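Local atomic coordinates of maltose-binding protein MalE1 (PDB entry 6DTU), a protein that binds maltotetraose in a cleft and probably delivers such maltodextrins for uptake, as periplasmic solute-binding proteins do. Residues 145-157 against 204-217. Residues are numbered along the deposited sequence; the frame is centred on the assembly and turned at random.
Sequences VRGFITSAAEFYY and ILDPSDNYQIMDSM. With GLC (alpha-D-glucopyranose), chain C; GLC (alpha-D-glucopyranose), chain B; GLC (alpha-D-glucopyranose), chain D.
Arg146 and Asp209 form a salt bridge in this periplasmic binding protein fold, at the end of the contact away from the sugar. Arg146 stands at the start of the segment that carries the outer strand 146-149, and Asp209 closes a type I beta turn just before helix 211-219. Arg146 CB and CG pack on the methyl of Met217 in one of its two conformers, with CG 3.6 Å from CE, so this packing is tentative. The chain then bends at chi2 (-71°) and chi3 (-63°), which turns the guanidinium back toward Asp209. NE gives its proton to a water that also bonds Phe148 N and Ile204 O. The tip meets the carboxylate end-on, nearly coplanar: NH1 to Asp209 OD1 is 2.9 Å and NH2 to Asp209 OD2 is 2.7 Å. NH2 also donates to Ile204 O at 3.1 Å and to Phe148 O, both about 30° out of the guanidinium plane. Ile149 CG1 covers one guanidinium face. Replacing Arg146 by an alanine is likely to leave the Asp209 carboxylate without its charged mate and the carbonyls of Phe148 and Ile204 without their shared NH2 donor. Nearby, Met214 SD lies 3.6 Å from Thr150 CA. At the cleft, Glu154 OE1 accepts from Ser151 OG through its anti lone pair, which helps fix the carboxylate. Its other oxygen, Glu154 OE2, accepts from O6 of the chain C glucose at 2.8 Å. Tyr211 turns one ring face to the chain B glucose, whose O6 sits 3.5 Å above the ring plane.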
loop_
_atom_site.group_PDB
_atom_site.type_symbol
_atom_site.label_atom_id
_atom_site.label_comp_id
_atom_site.label_asym_id
_atom_site.label_seq_id
_atom_site.Cartn_x
_atom_site.Cartn_y
_atom_site.Cartn_z
ATOM N N VAL A 145 19.019 -19.160 2.573
ATOM C CA VAL A 145 17.708 -18.686 3.008
ATOM C C VAL A 145 17.934 -17.450 3.860
ATOM O O VAL A 145 18.709 -17.491 4.819
ATOM C CB VAL A 145 16.960 -19.743 3.843
ATOM C CG1 VAL A 145 15.558 -19.261 4.203
ATOM C CG2 VAL A 145 16.888 -21.082 3.101
ATOM N N ARG A 146 17.209 -16.377 3.562
ATOM C CA ARG A 146 17.311 -15.163 4.349
ATOM C C ARG A 146 16.356 -15.276 5.527
ATOM O O ARG A 146 15.198 -15.667 5.359
ATOM C CB ARG A 146 16.919 -13.957 3.492
ATOM C CG ARG A 146 18.035 -13.379 2.625
ATOM C CD ARG A 146 19.095 -12.659 3.484
ATOM N NE ARG A 146 18.498 -11.514 4.173
ATOM C CZ ARG A 146 18.355 -10.301 3.651
ATOM N NH1 ARG A 146 18.782 -10.029 2.420
ATOM N NH2 ARG A 146 17.782 -9.344 4.369
ATOM N N GLY A 147 16.853 -14.953 6.721
ATOM C CA GLY A 147 16.000 -14.979 7.899
ATOM C C GLY A 147 14.902 -13.932 7.867
ATOM O O GLY A 147 13.764 -14.216 8.250
ATOM N N PHE A 148 15.220 -12.722 7.398
ATOM C CA PHE A 148 14.260 -11.622 7.395
ATOM C C PHE A 148 14.596 -10.658 6.265
ATOM O O PHE A 148 15.766 -10.332 6.052
ATOM C CB PHE A 148 14.281 -10.876 8.734
ATOM C CG PHE A 148 13.369 -9.687 8.778
ATOM C CD1 PHE A 148 11.993 -9.853 8.901
ATOM C CD2 PHE A 148 13.886 -8.402 8.634
ATOM C CE1 PHE A 148 11.139 -8.751 8.898
ATOM C CE2 PHE A 148 13.044 -7.292 8.644
ATOM C CZ PHE A 148 11.664 -7.475 8.776
ATOM N N ILE A 149 13.566 -10.219 5.537
ATOM C CA ILE A 149 13.710 -9.202 4.498
ATOM C C ILE A 149 12.511 -8.262 4.518
ATOM O O ILE A 149 11.359 -8.700 4.586
ATOM C CB ILE A 149 13.851 -9.783 3.071
ATOM C CG1 ILE A 149 14.697 -11.051 3.023
ATOM C CG2 ILE A 149 14.456 -8.732 2.132
ATOM C CD1 ILE A 149 14.710 -11.643 1.613
ATOM N N THR A 150 12.786 -6.972 4.365
ATOM C CA THR A 150 11.784 -6.036 3.879
ATOM C C THR A 150 12.507 -5.004 3.026
ATOM O O THR A 150 13.727 -5.077 2.840
ATOM C CB THR A 150 10.925 -5.442 5.003
ATOM O OG1 THR A 150 9.820 -4.746 4.412
ATOM C CG2 THR A 150 11.742 -4.453 5.841
ATOM N N SER A 151 11.745 -4.050 2.489
ATOM C CA SER A 151 12.345 -3.006 1.663
ATOM C C SER A 151 12.971 -1.977 2.601
ATOM O O SER A 151 12.318 -1.038 3.059
ATOM C CB SER A 151 11.289 -2.416 0.738
ATOM O OG SER A 151 11.925 -1.647 -0.269
ATOM N N ALA A 152 14.280 -2.148 2.867
ATOM C CA ALA A 152 14.938 -1.490 3.997
ATOM C C ALA A 152 14.996 0.028 3.871
ATOM O O ALA A 152 15.036 0.737 4.890
ATOM C CB ALA A 152 16.347 -2.055 4.140
ATOM N N ALA A 153 15.013 0.552 2.651
ATOM C CA ALA A 153 15.219 1.978 2.424
ATOM C C ALA A 153 13.963 2.678 1.945
ATOM O O ALA A 153 14.026 3.839 1.523
ATOM C CB ALA A 153 16.353 2.185 1.421
ATOM N N GLU A 154 12.829 2.007 2.024
ATOM C CA GLU A 154 11.571 2.505 1.489
ATOM C C GLU A 154 10.675 2.891 2.661
ATOM O O GLU A 154 10.263 2.027 3.444
ATOM C CB GLU A 154 10.931 1.418 0.623
ATOM C CG GLU A 154 9.953 1.927 -0.390
ATOM C CD GLU A 154 9.495 0.847 -1.367
ATOM O OE1 GLU A 154 10.158 -0.219 -1.490
ATOM O OE2 GLU A 154 8.459 1.082 -2.027
ATOM N N PHE A 155 10.360 4.182 2.761
ATOM C CA PHE A 155 9.639 4.710 3.922
ATOM C C PHE A 155 8.344 3.955 4.206
ATOM O O PHE A 155 8.000 3.708 5.371
ATOM C CB PHE A 155 9.354 6.193 3.683
ATOM C CG PHE A 155 8.382 6.814 4.663
ATOM C CD1 PHE A 155 8.581 6.716 6.028
ATOM C CD2 PHE A 155 7.311 7.564 4.205
ATOM C CE1 PHE A 155 7.702 7.296 6.915
ATOM C CE2 PHE A 155 6.423 8.162 5.088
ATOM C CZ PHE A 155 6.621 8.033 6.449
ATOM N N TYR A 156 7.590 3.603 3.162
ATOM C CA TYR A 156 6.320 2.922 3.376
ATOM C C TYR A 156 6.485 1.661 4.235
ATOM O O TYR A 156 5.648 1.374 5.106
ATOM C CB TYR A 156 5.677 2.613 2.027
ATOM C CG TYR A 156 4.356 1.879 2.136
ATOM C CD1 TYR A 156 3.136 2.564 2.229
ATOM C CD2 TYR A 156 4.323 0.485 2.163
ATOM C CE1 TYR A 156 1.919 1.871 2.347
ATOM C CE2 TYR A 156 3.104 -0.202 2.266
ATOM C CZ TYR A 156 1.923 0.507 2.365
ATOM O OH TYR A 156 0.754 -0.178 2.476
ATOM N N TYR A 157 7.582 0.928 4.041
ATOM C CA TYR A 157 7.808 -0.317 4.768
ATOM C C TYR A 157 8.462 -0.125 6.135
ATOM O O TYR A 157 8.354 -1.016 6.992
ATOM C CB TYR A 157 8.626 -1.287 3.897
ATOM C CG TYR A 157 7.828 -1.696 2.690
ATOM C CD1 TYR A 157 6.997 -2.811 2.736
ATOM C CD2 TYR A 157 7.851 -0.942 1.519
ATOM C CE1 TYR A 157 6.204 -3.157 1.650
ATOM C CE2 TYR A 157 7.085 -1.292 0.443
ATOM C CZ TYR A 157 6.275 -2.406 0.509
ATOM O OH TYR A 157 5.494 -2.755 -0.548
ATOM N N ILE A 204 20.787 -8.492 9.842
ATOM C CA ILE A 204 19.470 -9.059 9.542
ATOM C C ILE A 204 18.954 -8.536 8.210
ATOM O O ILE A 204 18.233 -9.230 7.481
ATOM C CB ILE A 204 18.501 -8.686 10.683
ATOM C CG1 ILE A 204 19.091 -9.071 12.036
ATOM C CG2 ILE A 204 17.117 -9.311 10.481
ATOM C CD1 ILE A 204 19.319 -10.537 12.161
ATOM N N LEU A 205 19.249 -7.269 7.916
ATOM C CA LEU A 205 18.917 -6.645 6.650
ATOM C C LEU A 205 20.196 -6.231 5.949
ATOM O O LEU A 205 21.190 -5.853 6.586
ATOM C CB LEU A 205 18.051 -5.401 6.841
ATOM C CG LEU A 205 16.625 -5.657 7.301
ATOM C CD1 LEU A 205 15.920 -4.335 7.471
ATOM C CD2 LEU A 205 15.875 -6.588 6.336
ATOM N N ASP A 206 20.151 -6.282 4.653
ATOM C CA ASP A 206 21.268 -5.864 3.842
ATOM C C ASP A 206 20.955 -4.519 3.209
ATOM O O ASP A 206 19.805 -4.266 2.832
ATOM C CB ASP A 206 21.541 -6.894 2.743
ATOM C CG ASP A 206 22.805 -6.578 1.952
ATOM O OD1 ASP A 206 23.907 -6.961 2.410
ATOM O OD2 ASP A 206 22.710 -5.920 0.892
ATOM N N PRO A 207 21.955 -3.644 3.079
ATOM C CA PRO A 207 21.721 -2.303 2.531
ATOM C C PRO A 207 21.043 -2.292 1.169
ATOM O O PRO A 207 20.389 -1.313 0.818
ATOM C CB PRO A 207 23.138 -1.716 2.447
ATOM C CG PRO A 207 23.917 -2.446 3.493
ATOM C CD PRO A 207 23.330 -3.821 3.584
ATOM N N SER A 208 21.163 -3.370 0.403
ATOM C CA SER A 208 20.554 -3.425 -0.920
ATOM C C SER A 208 19.126 -3.960 -0.912
ATOM O O SER A 208 18.491 -3.972 -1.973
ATOM C CB SER A 208 21.387 -4.309 -1.849
ATOM O OG SER A 208 21.407 -5.634 -1.362
ATOM N N ASP A 209 18.601 -4.375 0.241
ATOM C CA ASP A 209 17.272 -4.984 0.289
ATOM C C ASP A 209 16.215 -4.021 -0.249
ATOM O O ASP A 209 16.190 -2.843 0.125
ATOM C CB ASP A 209 16.906 -5.381 1.722
ATOM C CG ASP A 209 17.628 -6.624 2.202
ATOM O OD1 ASP A 209 18.144 -7.394 1.360
ATOM O OD2 ASP A 209 17.633 -6.847 3.431
ATOM N N ASN A 210 15.382 -4.513 -1.163
ATOM C CA ASN A 210 14.306 -3.714 -1.745
ATOM C C ASN A 210 13.059 -4.586 -1.898
ATOM O O ASN A 210 13.017 -5.750 -1.474
ATOM C CB ASN A 210 14.707 -3.037 -3.067
ATOM C CG ASN A 210 15.045 -4.026 -4.163
ATOM O OD1 ASN A 210 14.709 -5.204 -4.082
ATOM N ND2 ASN A 210 15.640 -3.528 -5.246
ATOM N N TYR A 211 12.029 -4.022 -2.529
ATOM C CA TYR A 211 10.784 -4.768 -2.660
ATOM C C TYR A 211 10.982 -6.044 -3.473
ATOM O O TYR A 211 10.515 -7.122 -3.087
ATOM C CB TYR A 211 9.675 -3.881 -3.256
ATOM C CG TYR A 211 8.367 -4.644 -3.240
ATOM C CD1 TYR A 211 7.562 -4.654 -2.106
ATOM C CD2 TYR A 211 7.992 -5.435 -4.307
ATOM C CE1 TYR A 211 6.388 -5.410 -2.049
ATOM C CE2 TYR A 211 6.844 -6.221 -4.245
ATOM C CZ TYR A 211 6.062 -6.199 -3.106
ATOM O OH TYR A 211 4.935 -6.967 -3.060
ATOM N N GLN A 212 11.614 -5.928 -4.640
ATOM C CA GLN A 212 11.771 -7.079 -5.526
ATOM C C GLN A 212 12.537 -8.215 -4.856
ATOM O O GLN A 212 12.169 -9.385 -5.002
ATOM C CB GLN A 212 12.433 -6.635 -6.828
ATOM C CG GLN A 212 12.395 -7.621 -7.984
ATOM C CD GLN A 212 13.412 -8.716 -7.819
ATOM O OE1 GLN A 212 14.528 -8.487 -7.341
ATOM N NE2 GLN A 212 13.034 -9.918 -8.216
ATOM N N ILE A 213 13.619 -7.895 -4.133
ATOM C CA ILE A 213 14.366 -8.938 -3.432
ATOM C C ILE A 213 13.484 -9.602 -2.379
ATOM O O ILE A 213 13.429 -10.830 -2.274
ATOM C CB ILE A 213 15.661 -8.370 -2.818
ATOM C CG1 ILE A 213 16.667 -8.006 -3.928
ATOM C CG2 ILE A 213 16.240 -9.366 -1.797
ATOM C CD1 ILE A 213 17.802 -7.065 -3.475
ATOM N N MET A 214 12.763 -8.798 -1.593
ATOM C CA MET A 214 11.902 -9.373 -0.565
ATOM C C MET A 214 10.849 -10.286 -1.177
ATOM O O MET A 214 10.661 -11.436 -0.746
ATOM C CB MET A 214 11.212 -8.241 0.192
ATOM C CG MET A 214 10.035 -8.765 1.015
ATOM S SD MET A 214 9.144 -7.528 1.953
ATOM C CE MET A 214 8.551 -6.422 0.649
ATOM N N ASP A 215 10.146 -9.780 -2.183
ATOM C CA ASP A 215 9.019 -10.486 -2.764
ATOM C C ASP A 215 9.475 -11.764 -3.460
ATOM O O ASP A 215 8.895 -12.835 -3.245
ATOM C CB ASP A 215 8.366 -9.529 -3.760
ATOM C CG ASP A 215 6.957 -9.944 -4.168
ATOM O OD1 ASP A 215 6.195 -10.448 -3.328
ATOM O OD2 ASP A 215 6.604 -9.706 -5.328
ATOM N N SER A 216 10.518 -11.665 -4.289
ATOM C CA SER A 216 10.997 -12.810 -5.051
ATOM C C SER A 216 11.608 -13.884 -4.157
ATOM O O SER A 216 11.342 -15.068 -4.342
ATOM C CB SER A 216 11.985 -12.377 -6.132
ATOM O OG SER A 216 13.140 -11.813 -5.571
ATOM N N MET A 217 12.457 -13.502 -3.201
ATOM C CA MET A 217 13.013 -14.528 -2.323
ATOM C C MET A 217 11.921 -15.232 -1.525
ATOM O O MET A 217 11.947 -16.457 -1.363
ATOM C CB MET A 217 14.109 -13.957 -1.426
ATOM C CG MET A 217 15.292 -13.423 -2.207
ATOM S SD MET A 217 16.693 -13.034 -1.160
ATOM C CE MET A 217 17.147 -14.673 -0.584
HETATM C C1 GLC C . 1.933 -1.294 -2.037
HETATM C C2 GLC C . 0.905 -0.419 -1.417
HETATM C C3 GLC C . 1.067 0.969 -1.841
HETATM C C4 GLC C . 2.446 1.494 -1.496
HETATM C C5 GLC C . 3.569 0.589 -2.086
HETATM C C6 GLC C . 4.869 0.908 -1.570
HETATM O O2 GLC C . -0.391 -0.872 -1.907
HETATM O O3 GLC C . 0.113 1.841 -1.129
HETATM O O4 GLC C . 2.640 2.821 -2.098
HETATM O O5 GLC C . 3.260 -0.829 -1.625
HETATM O O6 GLC C . 5.843 0.267 -2.377
HETATM C C1 GLC B . 1.543 -4.137 -6.413
HETATM C C2 GLC B . 0.350 -3.770 -5.624
HETATM C C3 GLC B . 0.513 -2.471 -4.947
HETATM C C4 GLC B . 1.718 -2.467 -4.071
HETATM C C5 GLC B . 2.993 -2.740 -4.914
HETATM C C6 GLC B . 4.145 -2.949 -4.149
HETATM O O1 GLC B . 1.710 -3.245 -7.468
HETATM O O2 GLC B . -0.779 -3.729 -6.555
HETATM O O3 GLC B . -0.712 -2.252 -4.157
HETATM O O4 GLC B . 1.851 -1.172 -3.426
HETATM O O5 GLC B . 2.738 -4.095 -5.592
HETATM O O6 GLC B . 5.269 -3.044 -5.031
HETATM C C1 GLC D . 2.646 3.911 -1.230
HETATM C C2 GLC D . 1.843 5.002 -1.819
HETATM C C3 GLC D . 2.425 5.485 -3.111
HETATM C C4 GLC D . 3.807 5.983 -2.944
HETATM C C5 GLC D . 4.715 4.880 -2.345
HETATM C C6 GLC D . 5.994 5.362 -2.024
HETATM O O2 GLC D . 0.500 4.504 -2.075
HETATM O O3 GLC D . 1.587 6.554 -3.653
HETATM O O4 GLC D . 4.311 6.341 -4.261
HETATM O O5 GLC D . 4.040 4.363 -1.036
HETATM O O6 GLC D . 6.762 4.282 -1.538
HETATM O O HOH W 1 18.072 -12.027 7.087
HETATM O O HOH W 2 14.521 -0.491 -0.107
HETATM O O HOH W 3 12.014 -1.272 -3.778
#